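Local coordinates for protein gamma-glutamyltranspeptidase (Streptomyces lincolnensis, PDB 6J3A) that belongs to the gamma-glutamyltranspeptidase family of Ntn hydrolases, as an LmbA-like homologue, and probably cleaves or transfers gamma-glutamyl-type amide groups, at residues E153-R156 with E157-E160; T165-D168 with V169-G173. All coordinates share one frame; numbering follows the deposited sequence.

Interaction 1: E153-R156 with E157-E160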
ATOM      1  N   GLU A 153     -26.947   0.117   9.313  1.00 32.81           N
ATOM      2  CA  GLU A 153     -27.697   0.941  10.286  1.00 34.54           C
ATOM      3  C   GLU A 153     -28.680   1.933   9.627  1.00 34.06           C
ATOM      4  O   GLU A 153     -29.717   2.230  10.204  1.00 34.37           O
ATOM      5  CB  GLU A 153     -26.762   1.699  11.249  1.00 36.57           C
ATOM      6  CG  GLU A 153     -26.015   0.845  12.284  1.00 38.12           C
ATOM      7  CD  GLU A 153     -26.900   0.191  13.333  1.00 38.92           C
ATOM      8  OE1 GLU A 153     -28.109   0.492  13.394  1.00 40.26           O
ATOM      9  OE2 GLU A 153     -26.373  -0.639  14.108  1.00 40.55           O
ATOM     10  N   THR A 154     -28.361   2.414   8.426  1.00 33.06           N
ATOM     11  CA  THR A 154     -29.252   3.316   7.667  1.00 33.53           C
ATOM     12  C   THR A 154     -30.602   2.694   7.263  1.00 33.10           C
ATOM     13  O   THR A 154     -31.598   3.405   7.091  1.00 30.54           O
ATOM     14  CB  THR A 154     -28.622   3.825   6.342  1.00 34.53           C
ATOM     15  OG1 THR A 154     -28.397   2.733   5.436  1.00 35.25           O
ATOM     16  CG2 THR A 154     -27.332   4.560   6.583  1.00 34.94           C
ATOM     17  N   VAL A 155     -30.593   1.377   7.065  1.00 32.57           N
ATOM     18  CA  VAL A 155     -31.763   0.610   6.634  1.00 32.01           C
ATOM     19  C   VAL A 155     -32.122  -0.415   7.697  1.00 32.65           C
ATOM     20  O   VAL A 155     -32.551  -1.524   7.377  1.00 31.44           O
ATOM     21  CB  VAL A 155     -31.527  -0.106   5.270  1.00 30.92           C
ATOM     22  CG1 VAL A 155     -31.479   0.913   4.139  1.00 30.44           C
ATOM     23  CG2 VAL A 155     -30.272  -0.986   5.277  1.00 30.10           C
ATOM     24  N   ARG A 156     -31.939  -0.054   8.964  1.00 34.04           N
ATOM     25  CA  ARG A 156     -32.212  -0.987  10.057  1.00 36.37           C
ATOM     26  C   ARG A 156     -33.705  -1.268  10.142  1.00 37.13           C
ATOM     27  O   ARG A 156     -34.122  -2.425  10.176  1.00 36.80           O
ATOM     28  CB  ARG A 156     -31.714  -0.446  11.403  1.00 36.73           C
ATOM     29  CG  ARG A 156     -32.005  -1.382  12.572  1.00 36.95           C
ATOM     30  CD  ARG A 156     -31.570  -0.824  13.915  1.00 36.78           C
ATOM     31  NE  ARG A 156     -30.204  -1.217  14.230  1.00 37.58           N
ATOM     32  CZ  ARG A 156     -29.813  -2.437  14.609  1.00 38.04           C
ATOM     33  NH1 ARG A 156     -30.675  -3.440  14.737  1.00 38.04           N
ATOM     34  NH2 ARG A 156     -28.532  -2.662  14.854  1.00 39.79           N
ATOM     35  N   GLU A 157     -34.491  -0.196  10.180  1.00 39.07           N
ATOM     36  CA  GLU A 157     -35.945  -0.291  10.261  1.00 40.72           C
ATOM     37  C   GLU A 157     -36.514  -1.076   9.087  1.00 38.72           C
ATOM     38  O   GLU A 157     -37.292  -2.005   9.283  1.00 39.14           O
ATOM     39  CB  GLU A 157     -36.568   1.102  10.312  1.00 44.16           C
ATOM     40  CG  GLU A 157     -38.091   1.083  10.205  1.00 48.02           C
ATOM     41  CD  GLU A 157     -38.758   2.282  10.845  1.00 51.62           C
ATOM     42  OE1 GLU A 157     -38.079   3.312  11.048  1.00 54.92           O
ATOM     43  OE2 GLU A 157     -39.972   2.190  11.137  1.00 54.89           O
ATOM     44  N   LEU A 158     -36.126  -0.684   7.875  1.00 37.00           N
ATOM     45  CA  LEU A 158     -36.524  -1.392   6.658  1.00 36.52           C
ATOM     46  C   LEU A 158     -36.244  -2.900   6.722  1.00 35.16           C
ATOM     47  O   LEU A 158     -37.060  -3.705   6.289  1.00 32.97           O
ATOM     48  CB  LEU A 158     -35.811  -0.782   5.449  1.00 37.36           C
ATOM     49  CG  LEU A 158     -36.221  -1.246   4.043  1.00 39.49           C
ATOM     50  CD1 LEU A 158     -37.693  -0.968   3.759  1.00 40.86           C
ATOM     51  CD2 LEU A 158     -35.372  -0.557   2.982  1.00 39.34           C
ATOM     52  N   PHE A 159     -35.093  -3.269   7.274  1.00 34.92           N
ATOM     53  CA  PHE A 159     -34.666  -4.674   7.372  1.00 34.89           C
ATOM     54  C   PHE A 159     -35.492  -5.455   8.386  1.00 35.78           C
ATOM     55  O   PHE A 159     -35.964  -6.566   8.107  1.00 36.21           O
ATOM     56  CB  PHE A 159     -33.186  -4.747   7.787  1.00 34.30           C
ATOM     57  CG  PHE A 159     -32.200  -4.667   6.645  1.00 33.48           C
ATOM     58  CD1 PHE A 159     -32.533  -4.119   5.405  1.00 33.23           C
ATOM     59  CD2 PHE A 159     -30.908  -5.125   6.835  1.00 33.62           C
ATOM     60  CE1 PHE A 159     -31.603  -4.060   4.379  1.00 32.99           C
ATOM     61  CE2 PHE A 159     -29.972  -5.058   5.812  1.00 34.27           C
ATOM     62  CZ  PHE A 159     -30.323  -4.527   4.581  1.00 33.27           C
ATOM     63  N   GLU A 160     -35.633  -4.872   9.573  1.00 35.23           N
ATOM     64  CA  GLU A 160     -36.340  -5.519  10.684  1.00 36.24           C
ATOM     65  C   GLU A 160     -37.823  -5.731  10.394  1.00 35.69           C
ATOM     66  O   GLU A 160     -38.342  -6.832  10.576  1.00 35.67           O
ATOM     67  CB  GLU A 160     -36.161  -4.707  11.972  1.00 35.78           C
ATOM     68  CG  GLU A 160     -34.757  -4.836  12.532  1.00 35.29           C
ATOM     69  CD  GLU A 160     -34.481  -3.968  13.739  1.00 34.93           C
ATOM     70  OE1 GLU A 160     -35.140  -2.918  13.929  1.00 35.39           O
ATOM     71  OE2 GLU A 160     -33.567  -4.344  14.493  1.00 33.10           O
TER

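Interaction 2: T165-D168 with V169-G173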
ATOM      1  N   THR A 165     -35.274 -11.022   5.365  1.00 33.18           N
ATOM      2  CA  THR A 165     -34.201 -11.899   4.889  1.00 34.18           C
ATOM      3  C   THR A 165     -32.835 -11.209   4.929  1.00 34.09           C
ATOM      4  O   THR A 165     -31.811 -11.876   5.062  1.00 34.12           O
ATOM      5  CB  THR A 165     -34.458 -12.402   3.460  1.00 34.55           C
ATOM      6  OG1 THR A 165     -34.690 -11.283   2.591  1.00 35.01           O
ATOM      7  CG2 THR A 165     -35.656 -13.343   3.436  1.00 34.05           C
ATOM      8  N   SER A 166     -32.835  -9.883   4.794  1.00 33.81           N
ATOM      9  CA  SER A 166     -31.621  -9.076   4.922  1.00 34.39           C
ATOM     10  C   SER A 166     -31.206  -8.879   6.387  1.00 34.67           C
ATOM     11  O   SER A 166     -30.008  -8.836   6.694  1.00 35.72           O
ATOM     12  CB  SER A 166     -31.796  -7.716   4.238  1.00 34.64           C
ATOM     13  OG  SER A 166     -31.911  -7.863   2.834  1.00 35.32           O
ATOM     14  N   ALA A 167     -32.192  -8.739   7.274  1.00 33.88           N
ATOM     15  CA  ALA A 167     -31.954  -8.760   8.719  1.00 33.09           C
ATOM     16  C   ALA A 167     -31.274 -10.059   9.167  1.00 32.84           C
ATOM     17  O   ALA A 167     -30.328 -10.015   9.951  1.00 32.43           O
ATOM     18  CB  ALA A 167     -33.256  -8.555   9.470  1.00 33.80           C
ATOM     19  N   ASP A 168     -31.722 -11.200   8.636  1.00 33.34           N
ATOM     20  CA  ASP A 168     -31.121 -12.522   8.938  1.00 33.80           C
ATOM     21  C   ASP A 168     -29.627 -12.589   8.653  1.00 35.11           C
ATOM     22  O   ASP A 168     -28.884 -13.272   9.359  1.00 36.31           O
ATOM     23  CB  ASP A 168     -31.792 -13.651   8.129  1.00 33.88           C
ATOM     24  CG  ASP A 168     -33.249 -13.881   8.508  1.00 34.25           C
ATOM     25  OD1 ASP A 168     -33.655 -13.516   9.632  1.00 35.66           O
ATOM     26  OD2 ASP A 168     -33.992 -14.441   7.673  1.00 33.90           O
ATOM     27  N   VAL A 169     -29.199 -11.906   7.600  1.00 36.40           N
ATOM     28  CA  VAL A 169     -27.807 -11.932   7.160  1.00 36.09           C
ATOM     29  C   VAL A 169     -26.989 -10.806   7.800  1.00 35.50           C
ATOM     30  O   VAL A 169     -25.868 -11.048   8.261  1.00 34.84           O
ATOM     31  CB  VAL A 169     -27.734 -11.865   5.623  1.00 36.92           C
ATOM     32  CG1 VAL A 169     -26.291 -11.765   5.141  1.00 37.07           C
ATOM     33  CG2 VAL A 169     -28.412 -13.089   5.016  1.00 37.10           C
ATOM     34  N   TYR A 170     -27.551  -9.598   7.842  1.00 33.87           N
ATOM     35  CA  TYR A 170     -26.805  -8.403   8.264  1.00 35.00           C
ATOM     36  C   TYR A 170     -27.085  -7.898   9.681  1.00 35.87           C
ATOM     37  O   TYR A 170     -26.327  -7.079  10.202  1.00 36.67           O
ATOM     38  CB  TYR A 170     -27.006  -7.276   7.241  1.00 35.43           C
ATOM     39  CG  TYR A 170     -26.308  -7.568   5.924  1.00 35.85           C
ATOM     40  CD1 TYR A 170     -24.914  -7.469   5.808  1.00 36.03           C
ATOM     41  CD2 TYR A 170     -27.026  -7.975   4.798  1.00 36.03           C
ATOM     42  CE1 TYR A 170     -24.264  -7.750   4.604  1.00 35.01           C
ATOM     43  CE2 TYR A 170     -26.381  -8.259   3.593  1.00 35.82           C
ATOM     44  CZ  TYR A 170     -25.004  -8.144   3.500  1.00 35.48           C
ATOM     45  OH  TYR A 170     -24.374  -8.422   2.305  1.00 36.02           O
ATOM     46  N   LEU A 171     -28.154  -8.391  10.302  1.00 35.81           N
ATOM     47  CA  LEU A 171     -28.497  -8.051  11.675  1.00 34.86           C
ATOM     48  C   LEU A 171     -28.743  -9.325  12.489  1.00 36.36           C
ATOM     49  O   LEU A 171     -29.754  -9.424  13.187  1.00 36.30           O
ATOM     50  CB  LEU A 171     -29.746  -7.164  11.700  1.00 34.06           C
ATOM     51  CG  LEU A 171     -29.717  -5.782  11.053  1.00 33.53           C
ATOM     52  CD1 LEU A 171     -31.092  -5.140  11.178  1.00 33.42           C
ATOM     53  CD2 LEU A 171     -28.679  -4.877  11.689  1.00 33.30           C
ATOM     54  N   PRO A 172     -27.829 -10.313  12.404  1.00 38.25           N
ATOM     55  CA  PRO A 172     -28.021 -11.504  13.246  1.00 38.77           C
ATOM     56  C   PRO A 172     -28.099 -11.107  14.717  1.00 38.51           C
ATOM     57  O   PRO A 172     -27.193 -10.426  15.216  1.00 37.06           O
ATOM     58  CB  PRO A 172     -26.760 -12.337  12.988  1.00 39.33           C
ATOM     59  CG  PRO A 172     -25.744 -11.345  12.523  1.00 40.17           C
ATOM     60  CD  PRO A 172     -26.509 -10.316  11.747  1.00 39.06           C
ATOM     61  N   GLY A 173     -29.197 -11.491  15.372  1.00 37.81           N
ATOM     62  CA  GLY A 173     -29.508 -11.049  16.736  1.00 37.07           C
ATOM     63  C   GLY A 173     -29.689  -9.543  16.882  1.00 37.27           C
ATOM     64  O   GLY A 173     -29.520  -8.996  17.965  1.00 38.21           O
TER

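Interaction 1: E153-R156 with E157-E160
Arg156 reaches from the first turn of helix 156-161 to a carboxylate one turn on, Glu160, and with the rest of its guanidinium back to Glu153 on the helix before. The side chain runs out extended, CG anti to the backbone N (chi1 179°), then bends at chi3, which turns the guanidinium edge toward both acids. Its NE and NH2 take Glu153 side-on, one nitrogen to each oxygen: NE meets OE1 at 2.8 Å and NH2 meets OE2 at 3.1 Å, both on the syn side of the carboxylate. NH1 forms the salt bridge to Glu160 OE2 at 3.0 Å. Here the oxygen lies in the guanidinium plane, but the nitrogen sits above the carboxylate, the two planes being 62° apart, and the bond is bent. The cation is thus shared between two acids and held against rotation; NH2 also bonds to Gly174 O, from the loop beyond helix 164-170.

On another side of the turn Val155 meets Phe159. CG2 of Val155 lies over one face of the ring in a CH-pi contact, 3.8 Å from the centroid of Phe159 and displaced toward the rim. The other methyl, CG1, comes only loosely to Leu158 CD2. In the backbone, Phe159 N bonds to Val155 O at 3.1 Å and Glu160 N to Arg156 O at 2.9 Å, the latter much the straighter.

Val155 occupies the N-cap position of helix 156-161, right after helix 146-154 ends. The whole is a helix-to-helix junction at the protein surface, with an i to i+4 aromatic contact and a Glu-Arg-Glu salt-bridge network spanning the break.

Interaction 2: T165-D168 with V169-G173
Tyr170 and Ser166 meet through the last regular turn of helix 164-170. The amide N of Tyr170 bonds to Ser166 O at 2.8 Å in a fairly straight i to i+4 link, while Val169 N reaches the same oxygen only weakly, so this one carbonyl receives two amides. The phenol ring stands beside it as well: Tyr170 CD2, at the ring edge, lies 3.6 Å from Ser166 O, with the oxygen near the ring plane. The first torsion of Tyr170, with CG beside the backbone N and anti to the carbonyl carbon (chi1 -70°), brings the ring alongside that oxygen, and chi2 of -74° turns the CD2 edge to it. Within 169-173, Val169 CG1 lies over one face of that ring, offset toward the rim; Val169 CG2 turns back to Thr165 O at 3.6 Å.

One residue further, Leu171 N bonds to Ala167 O at 2.7 Å, with the N-H bent away from the straight line (143°). Ala167 CB and Leu171 CB touch loosely at 4.4 Å. Leu171 itself has already left helical geometry, and Pro172, which has no amide hydrogen to give, follows it.

Farther out, strand 448-449 fixes the start of 165-168. Thr165 OG1 bonds to Val448 O and Ser166 OG to Val448 N, so the two hydroxyls hold both polar backbone atoms of one strand residue. Val448 also packs on Val169 and Tyr170, while Pro52, Leu443 and Val152 border Tyr170. Such a helix C-terminus, where the last i to i+4 bond is made by the first non-helical residue and a proline follows, ends a short peripheral, partly buried helix that packs on strand 448-449 and helices 146-154 and 156-161.

Overall arrangement
Interaction 1 comes first along the chain and interaction 2 follows a few residues later, their centres about 10 Å apart on the same side of the molecule. Helices 156-161 and 164-170 are consecutive, and the two contacts pack directly on one another: Phe159 CZ meets Ser166 CB at 3.5 Å, Phe159 also touches Tyr170, and Leu171 lies against the side chains of Arg156 and Glu160. Helix 146-154, whose end opens interaction 1, also supplies Val152, which packs on Tyr170 and Leu171. Together they form a compact run of short helices at the periphery of this gamma-glutamyltranspeptidase-type chain, far from its centre.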